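Local coordinates for polyketide synthase/nonribosomal peptide synthetase hybrid RzxB (PDB 5IL6), which probably dehydrates beta-hydroxyacyl intermediates through its dehydratase domain during assembly of the polyketide rhizoxin, at residues S81-R86 and L126-R131; A232-C237 and N279-Q284. All blocks are in the same frame, centred on the assembly; numbering follows the deposited sequence.

Interaction 1: S81-R86 and L126-R131; sequences SDLSWR and LHCQAR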
ATOM      1  N   SER A  81     -10.599  -5.118   4.128  1.00 24.93           N
ATOM      2  CA  SER A  81     -11.175  -4.384   5.244  1.00 27.79           C
ATOM      3  C   SER A  81     -10.427  -4.691   6.531  1.00 28.28           C
ATOM      4  O   SER A  81      -9.922  -5.801   6.729  1.00 25.45           O
ATOM      5  CB  SER A  81     -12.658  -4.729   5.425  1.00 28.96           C
ATOM      6  OG  SER A  81     -13.411  -4.370   4.280  1.00 33.64           O
ATOM      7  N   ASP A  82     -10.372  -3.688   7.407  1.00 27.86           N
ATOM      8  CA  ASP A  82      -9.807  -3.833   8.747  1.00 26.26           C
ATOM      9  C   ASP A  82      -8.417  -4.458   8.690  1.00 23.12           C
ATOM     10  O   ASP A  82      -8.114  -5.442   9.369  1.00 20.89           O
ATOM     11  CB  ASP A  82     -10.736  -4.645   9.645  1.00 30.11           C
ATOM     12  CG  ASP A  82     -12.056  -3.951   9.888  1.00 41.23           C
ATOM     13  OD1 ASP A  82     -12.129  -2.723   9.667  1.00 37.30           O
ATOM     14  OD2 ASP A  82     -13.017  -4.629  10.304  1.00 48.22           O
ATOM     15  N   LEU A  83      -7.566  -3.868   7.864  1.00 21.90           N
ATOM     16  CA  LEU A  83      -6.187  -4.306   7.741  1.00 21.52           C
ATOM     17  C   LEU A  83      -5.347  -3.632   8.814  1.00 21.67           C
ATOM     18  O   LEU A  83      -5.557  -2.462   9.141  1.00 19.49           O
ATOM     19  CB  LEU A  83      -5.642  -3.979   6.351  1.00 19.18           C
ATOM     20  CG  LEU A  83      -4.181  -4.323   6.039  1.00 22.51           C
ATOM     21  CD1 LEU A  83      -4.030  -4.554   4.546  1.00 27.02           C
ATOM     22  CD2 LEU A  83      -3.214  -3.230   6.487  1.00 24.95           C
ATOM     23  N   SER A  84      -4.406  -4.384   9.370  1.00 21.05           N
ATOM     24  CA  SER A  84      -3.441  -3.840  10.309  1.00 23.66           C
ATOM     25  C   SER A  84      -2.051  -4.321   9.926  1.00 23.27           C
ATOM     26  O   SER A  84      -1.860  -5.495   9.599  1.00 22.29           O
ATOM     27  CB  SER A  84      -3.765  -4.258  11.749  1.00 29.24           C
ATOM     28  OG  SER A  84      -4.065  -5.638  11.814  1.00 37.07           O
ATOM     29  N   TRP A  85      -1.092  -3.403   9.955  1.00 24.19           N
ATOM     30  CA  TRP A  85       0.316  -3.733   9.806  1.00 23.99           C
ATOM     31  C   TRP A  85       0.920  -3.872  11.193  1.00 23.35           C
ATOM     32  O   TRP A  85       0.725  -3.004  12.048  1.00 24.97           O
ATOM     33  CB  TRP A  85       1.071  -2.657   9.024  1.00 22.90           C
ATOM     34  CG  TRP A  85       0.778  -2.605   7.560  1.00 22.90           C
ATOM     35  CD1 TRP A  85       1.319  -3.394   6.589  1.00 26.35           C
ATOM     36  CD2 TRP A  85      -0.106  -1.696   6.893  1.00 20.87           C
ATOM     37  NE1 TRP A  85       0.822  -3.039   5.358  1.00 25.50           N
ATOM     38  CE2 TRP A  85      -0.054  -1.997   5.518  1.00 23.96           C
ATOM     39  CE3 TRP A  85      -0.936  -0.657   7.326  1.00 22.30           C
ATOM     40  CZ2 TRP A  85      -0.806  -1.301   4.573  1.00 24.52           C
ATOM     41  CZ3 TRP A  85      -1.680   0.032   6.386  1.00 29.90           C
ATOM     42  CH2 TRP A  85      -1.609  -0.293   5.026  1.00 26.12           C
ATOM     43  N   ARG A  86       1.638  -4.966  11.417  1.00 21.29           N
ATOM     44  CA  ARG A  86       2.299  -5.171  12.694  1.00 29.01           C
ATOM     45  C   ARG A  86       3.778  -4.835  12.545  1.00 38.91           C
ATOM     46  O   ARG A  86       4.144  -3.661  12.431  1.00 41.10           O
ATOM     47  CB  ARG A  86       2.088  -6.607  13.180  1.00 41.15           C
ATOM     48  CG  ARG A  86       0.638  -7.035  13.218  1.00 58.96           C
ATOM     49  CD  ARG A  86      -0.063  -6.534  14.461  1.00 80.12           C
ATOM     50  NE  ARG A  86      -1.468  -6.947  14.470  1.00 99.54           N
ATOM     51  CZ  ARG A  86      -2.513  -6.141  14.652  1.00116.78           C
ATOM     52  NH1 ARG A  86      -2.349  -4.842  14.875  1.00124.24           N
ATOM     53  NH2 ARG A  86      -3.739  -6.649  14.630  1.00120.89           N
ATOM     54  N   LEU A 126       3.620 -12.426  12.957  1.00 36.90           N
ATOM     55  CA  LEU A 126       2.539 -11.905  12.130  1.00 33.92           C
ATOM     56  C   LEU A 126       2.900 -10.492  11.685  1.00 28.82           C
ATOM     57  O   LEU A 126       3.152  -9.616  12.519  1.00 31.88           O
ATOM     58  CB  LEU A 126       1.221 -11.921  12.901  1.00 40.11           C
ATOM     59  CG  LEU A 126      -0.020 -11.435  12.146  1.00 38.35           C
ATOM     60  CD1 LEU A 126      -0.365 -12.380  11.006  1.00 34.18           C
ATOM     61  CD2 LEU A 126      -1.201 -11.291  13.093  1.00 42.63           C
ATOM     62  N   HIS A 127       2.924 -10.272  10.372  1.00 23.95           N
ATOM     63  CA  HIS A 127       3.288  -8.975   9.813  1.00 24.68           C
ATOM     64  C   HIS A 127       2.092  -8.170   9.339  1.00 24.81           C
ATOM     65  O   HIS A 127       2.129  -6.936   9.397  1.00 28.49           O
ATOM     66  CB  HIS A 127       4.259  -9.161   8.641  1.00 23.40           C
ATOM     67  CG  HIS A 127       5.633  -9.583   9.057  1.00 25.18           C
ATOM     68  ND1 HIS A 127       6.554  -8.702   9.583  1.00 24.66           N
ATOM     69  CD2 HIS A 127       6.243 -10.792   9.028  1.00 27.74           C
ATOM     70  CE1 HIS A 127       7.673  -9.350   9.858  1.00 30.01           C
ATOM     71  NE2 HIS A 127       7.510 -10.619   9.532  1.00 27.61           N
ATOM     72  N   CYS A 128       1.036  -8.830   8.876  1.00 22.12           N
ATOM     73  CA  CYS A 128      -0.136  -8.139   8.365  1.00 20.75           C
ATOM     74  C   CYS A 128      -1.342  -9.053   8.511  1.00 22.64           C
ATOM     75  O   CYS A 128      -1.235 -10.269   8.333  1.00 22.86           O
ATOM     76  CB  CYS A 128       0.049  -7.728   6.898  1.00 20.95           C
ATOM     77  SG  CYS A 128      -1.343  -6.792   6.199  1.00 23.33           S
ATOM     78  N   GLN A 129      -2.480  -8.454   8.840  1.00 20.97           N
ATOM     79  CA  GLN A 129      -3.722  -9.178   9.048  1.00 26.16           C
ATOM     80  C   GLN A 129      -4.857  -8.339   8.484  1.00 23.01           C
ATOM     81  O   GLN A 129      -4.858  -7.115   8.632  1.00 21.06           O
ATOM     82  CB  GLN A 129      -3.939  -9.464  10.541  1.00 43.07           C
ATOM     83  CG  GLN A 129      -5.279 -10.080  10.904  1.00 60.97           C
ATOM     84  CD  GLN A 129      -5.585  -9.934  12.380  1.00 75.69           C
ATOM     85  OE1 GLN A 129      -5.626 -10.919  13.120  1.00 81.84           O
ATOM     86  NE2 GLN A 129      -5.795  -8.698  12.820  1.00 79.24           N
ATOM     87  N   ALA A 130      -5.804  -8.991   7.817  1.00 22.80           N
ATOM     88  CA  ALA A 130      -6.934  -8.277   7.242  1.00 24.12           C
ATOM     89  C   ALA A 130      -8.035  -9.274   6.920  1.00 23.72           C
ATOM     90  O   ALA A 130      -7.848 -10.491   6.998  1.00 20.76           O
ATOM     91  CB  ALA A 130      -6.524  -7.500   5.987  1.00 24.86           C
ATOM     92  N   ARG A 131      -9.189  -8.733   6.542  1.00 24.17           N
ATOM     93  CA  ARG A 131     -10.295  -9.510   6.007  1.00 27.08           C
ATOM     94  C   ARG A 131     -10.673  -8.923   4.656  1.00 28.83           C
ATOM     95  O   ARG A 131     -10.451  -7.737   4.397  1.00 33.49           O
ATOM     96  CB  ARG A 131     -11.508  -9.518   6.955  1.00 37.91           C
ATOM     97  CG  ARG A 131     -12.374  -8.273   6.865  1.00 55.09           C
ATOM     98  CD  ARG A 131     -13.516  -8.288   7.861  1.00 69.83           C
ATOM     99  NE  ARG A 131     -14.563  -7.357   7.440  1.00 80.53           N
ATOM    100  CZ  ARG A 131     -14.900  -6.240   8.080  1.00 89.74           C
ATOM    101  NH1 ARG A 131     -14.290  -5.885   9.204  1.00 93.48           N
ATOM    102  NH2 ARG A 131     -15.869  -5.471   7.598  1.00 94.04           N
TER
HETATM  103  O   HOH W   1      -6.956  -6.191  11.810  1.00 50.63           O
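Leu83 lays its isobutyl group beside Cys128 and Ala130 on the facing antiparallel strand. With CG anti to the backbone N (chi1 178°), the branch reaches the Cys128 sulfur, Leu83 CG standing 3.8 Å from Cys128 SG. Leu83 CB meets Ala130 CB at 3.6 Å, a closeness that alanine's lone methyl allows. The methyl Leu83 CD2 rests over the centre of the Trp85 indole ring. Cys128 SG also approaches that ring obliquely, 4.7 Å from the centroid of its five-membered part; cysteine is slim enough to touch both leucine and indole. An alanine in place of Leu83 would probably leave one face of the indole and the Cys128 sulfur without this apolar packing.

On the face bearing Ser81, Ser84, Gln129 and Arg131, polar groups prevail. The Arg131 guanidinium has one face against Ser81 CB; its modelled salt bridge to Asp82 is too short for the detail to be trusted. A water accepts from Gln129 NE2 at 2.9 Å, donates to Asp82 O and hydrogen-bonds Ser84 OG. Paired backbone bonds join Ser81 to Arg131 and Ser84 to Gln129, with a beta bulge between them, and Arg86 N bonds His127 O.

Leu83 and Trp85 pack on Ile57 and Cys128 on Met56 of helix 53-67, while strands 110-118 and 230-239 flank the pair, consistent with a HotDog fold, whose antiparallel strands wrap a central helix.

Interaction 2: A232-C237 and N279-Q284; sequences AGLGQC and NQLSFQ
Six backbone hydrogen bonds, one of them weak, tie Ala232-Gln236 to Asn279-Ser282. Ser282 O receives a bond from Ala232 N at 2.8 Å and the weak one from Gly233 N, making a classic beta bulge, while Ser282 N returns a nearly straight bond to Gly233 O. Gln236 and Asn279 exchange a backbone pair, in which Gln236 N lies in the carbonyl plane of Asn279 O, on a lone pair. Gly235 and Gln236 both face Asn279, a second classic bulge. Gly235 N reaches Gln280 O at 3.0 Å from above the carbonyl plane. Glycine suits position 235 because a CB there would clash with Asn279 O.

Among polar side chains, the Gln236 and Asn279 amides have their planes 36° apart, and Asn279 ND2 gives a weak bond to Gln236 OE1 at 3.3 Å.

Apolar contacts are few. The two torsions of Leu234 (chi1 177°, chi2 49°) together bring Leu234 CD1 within 4.0 Å of Leu281 CB. At the other end the Gln284 amide packs tightly on the Ala232 methyl, Gln284 CD 3.2 Å from Ala232 CB; alanine's short side chain suits so close an approach.

Leu234 rests on Ile57 of helix 53-67 and Leu281 on Trp85 of strand 77-85, which borders strand 230-239; strand 261-268 adjoins Asn279-Gln284 on its far side.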
ATOM      1  N   ALA A 232      -0.184   1.993   9.896  1.00 23.31           N
ATOM      2  CA  ALA A 232      -0.480   1.004  10.921  1.00 27.08           C
ATOM      3  C   ALA A 232      -1.816   0.312  10.726  1.00 26.23           C
ATOM      4  O   ALA A 232      -1.952  -0.851  11.110  1.00 22.85           O
ATOM      5  CB  ALA A 232      -0.463   1.657  12.312  1.00 28.97           C
ATOM      6  N   GLY A 233      -2.798   0.987  10.138  1.00 24.63           N
ATOM      7  CA  GLY A 233      -4.097   0.384   9.910  1.00 25.27           C
ATOM      8  C   GLY A 233      -4.752   0.987   8.689  1.00 23.04           C
ATOM      9  O   GLY A 233      -4.419   2.097   8.258  1.00 23.95           O
ATOM     10  N   LEU A 234      -5.698   0.236   8.132  1.00 21.00           N
ATOM     11  CA  LEU A 234      -6.452   0.679   6.967  1.00 24.52           C
ATOM     12  C   LEU A 234      -7.881   0.177   7.090  1.00 26.89           C
ATOM     13  O   LEU A 234      -8.111  -1.032   7.185  1.00 25.80           O
ATOM     14  CB  LEU A 234      -5.807   0.174   5.673  1.00 27.35           C
ATOM     15  CG  LEU A 234      -6.529   0.515   4.370  1.00 32.85           C
ATOM     16  CD1 LEU A 234      -6.903   1.985   4.297  1.00 31.10           C
ATOM     17  CD2 LEU A 234      -5.658   0.134   3.187  1.00 35.74           C
ATOM     18  N   GLY A 235      -8.836   1.110   7.086  1.00 25.25           N
ATOM     19  CA  GLY A 235     -10.234   0.730   7.205  1.00 24.98           C
ATOM     20  C   GLY A 235     -10.725  -0.066   6.010  1.00 24.36           C
ATOM     21  O   GLY A 235     -11.373  -1.105   6.163  1.00 24.61           O
ATOM     22  N   GLN A 236     -10.417   0.406   4.804  1.00 23.16           N
ATOM     23  CA  GLN A 236     -10.804  -0.290   3.586  1.00 31.05           C
ATOM     24  C   GLN A 236      -9.839   0.047   2.463  1.00 30.02           C
ATOM     25  O   GLN A 236      -9.362   1.180   2.361  1.00 24.98           O
ATOM     26  CB  GLN A 236     -12.209   0.101   3.118  1.00 46.57           C
ATOM     27  CG  GLN A 236     -13.352  -0.277   4.027  1.00 65.12           C
ATOM     28  CD  GLN A 236     -14.686   0.134   3.435  1.00 80.27           C
ATOM     29  OE1 GLN A 236     -14.993   1.322   3.338  1.00 83.06           O
ATOM     30  NE2 GLN A 236     -15.477  -0.846   3.014  1.00 87.08           N
ATOM     31  N   CYS A 237      -9.569  -0.944   1.617  1.00 28.83           N
ATOM     32  CA  CYS A 237      -8.908  -0.731   0.334  1.00 28.97           C
ATOM     33  C   CYS A 237      -9.786  -1.379  -0.724  1.00 28.76           C
ATOM     34  O   CYS A 237      -9.958  -2.602  -0.728  1.00 28.21           O
ATOM     35  CB  CYS A 237      -7.501  -1.321   0.303  1.00 30.04           C
ATOM     36  SG  CYS A 237      -6.663  -1.035  -1.274  1.00 33.26           S
ATOM     37  N   ASN A 279      -9.880   4.082   2.515  1.00 24.23           N
ATOM     38  CA  ASN A 279     -10.617   4.791   3.552  1.00 24.06           C
ATOM     39  C   ASN A 279      -9.989   4.518   4.911  1.00 24.33           C
ATOM     40  O   ASN A 279      -9.755   3.360   5.274  1.00 23.59           O
ATOM     41  CB  ASN A 279     -12.092   4.379   3.555  1.00 27.96           C
ATOM     42  CG  ASN A 279     -12.823   4.828   2.306  1.00 37.50           C
ATOM     43  OD1 ASN A 279     -12.631   5.949   1.831  1.00 43.51           O
ATOM     44  ND2 ASN A 279     -13.668   3.959   1.765  1.00 38.64           N
ATOM     45  N   GLN A 280      -9.717   5.591   5.651  1.00 20.70           N
ATOM     46  CA  GLN A 280      -9.214   5.512   7.021  1.00 22.95           C
ATOM     47  C   GLN A 280      -7.853   4.813   7.072  1.00 22.63           C
ATOM     48  O   GLN A 280      -7.672   3.776   7.713  1.00 20.65           O
ATOM     49  CB  GLN A 280     -10.234   4.821   7.930  1.00 30.58           C
ATOM     50  CG  GLN A 280     -11.621   5.455   7.883  1.00 39.89           C
ATOM     51  CD  GLN A 280     -11.658   6.828   8.531  1.00 48.45           C
ATOM     52  OE1 GLN A 280     -11.262   6.994   9.685  1.00 51.13           O
ATOM     53  NE2 GLN A 280     -12.126   7.822   7.784  1.00 48.99           N
ATOM     54  N   LEU A 281      -6.889   5.412   6.375  1.00 23.99           N
ATOM     55  CA  LEU A 281      -5.494   4.985   6.430  1.00 24.66           C
ATOM     56  C   LEU A 281      -4.829   5.676   7.616  1.00 24.79           C
ATOM     57  O   LEU A 281      -4.666   6.901   7.616  1.00 23.08           O
ATOM     58  CB  LEU A 281      -4.780   5.320   5.123  1.00 25.42           C
ATOM     59  CG  LEU A 281      -3.277   5.032   5.072  1.00 22.24           C
ATOM     60  CD1 LEU A 281      -3.006   3.541   5.217  1.00 24.99           C
ATOM     61  CD2 LEU A 281      -2.676   5.573   3.785  1.00 20.50           C
ATOM     62  N   SER A 282      -4.439   4.895   8.620  1.00 21.24           N
ATOM     63  CA  SER A 282      -3.916   5.428   9.873  1.00 23.61           C
ATOM     64  C   SER A 282      -2.396   5.311   9.922  1.00 24.75           C
ATOM     65  O   SER A 282      -1.842   4.222   9.733  1.00 24.48           O
ATOM     66  CB  SER A 282      -4.532   4.694  11.067  1.00 29.65           C
ATOM     67  OG  SER A 282      -4.007   5.184  12.291  1.00 33.13           O
ATOM     68  N   PHE A 283      -1.734   6.436  10.190  1.00 25.01           N
ATOM     69  CA  PHE A 283      -0.299   6.487  10.435  1.00 22.36           C
ATOM     70  C   PHE A 283      -0.051   6.655  11.930  1.00 23.18           C
ATOM     71  O   PHE A 283      -0.729   7.446  12.594  1.00 26.09           O
ATOM     72  CB  PHE A 283       0.353   7.645   9.676  1.00 23.88           C
ATOM     73  CG  PHE A 283       0.357   7.478   8.183  1.00 27.94           C
ATOM     74  CD1 PHE A 283      -0.782   7.729   7.440  1.00 27.27           C
ATOM     75  CD2 PHE A 283       1.510   7.088   7.522  1.00 33.27           C
ATOM     76  CE1 PHE A 283      -0.776   7.582   6.063  1.00 24.66           C
ATOM     77  CE2 PHE A 283       1.522   6.940   6.149  1.00 31.33           C
ATOM     78  CZ  PHE A 283       0.380   7.188   5.420  1.00 26.60           C
ATOM     79  N   GLN A 284       0.924   5.918  12.457  1.00 24.29           N
ATOM     80  CA  GLN A 284       1.200   5.930  13.884  1.00 24.82           C
ATOM     81  C   GLN A 284       2.702   5.962  14.127  1.00 24.29           C
ATOM     82  O   GLN A 284       3.468   5.383  13.349  1.00 22.86           O
ATOM     83  CB  GLN A 284       0.586   4.696  14.563  1.00 28.97           C
ATOM     84  CG  GLN A 284      -0.910   4.582  14.307  1.00 36.43           C
ATOM     85  CD  GLN A 284      -1.517   3.313  14.860  1.00 38.94           C
ATOM     86  OE1 GLN A 284      -0.867   2.559  15.586  1.00 31.71           O
ATOM     87  NE2 GLN A 284      -2.779   3.072  14.518  1.00 42.08           N
TER

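Overall arrangement
Interactions 1 and 2 are successive antiparallel pairings, their centres about 10 Å apart, joined where strands 77-85 and 230-239 run side by side. Leu83 O probably bonds Leu234 N, and Trp85 N probably bonds Ala232 O, a seam that probably joins two hotdog-like halves of the dehydratase. Each contact sets a leucine, Leu83 or Leu234, against Ile57 of helix 53-67. Interaction 1 is the more buried, with an indole and a sulfur packed on its apolar side and charged groups at its margin. Interaction 2 lies nearer the surface; its polar side chains are uncharged, mainly amides, and its cohesion comes chiefly from the backbone, with a glycine where a side chain would clash.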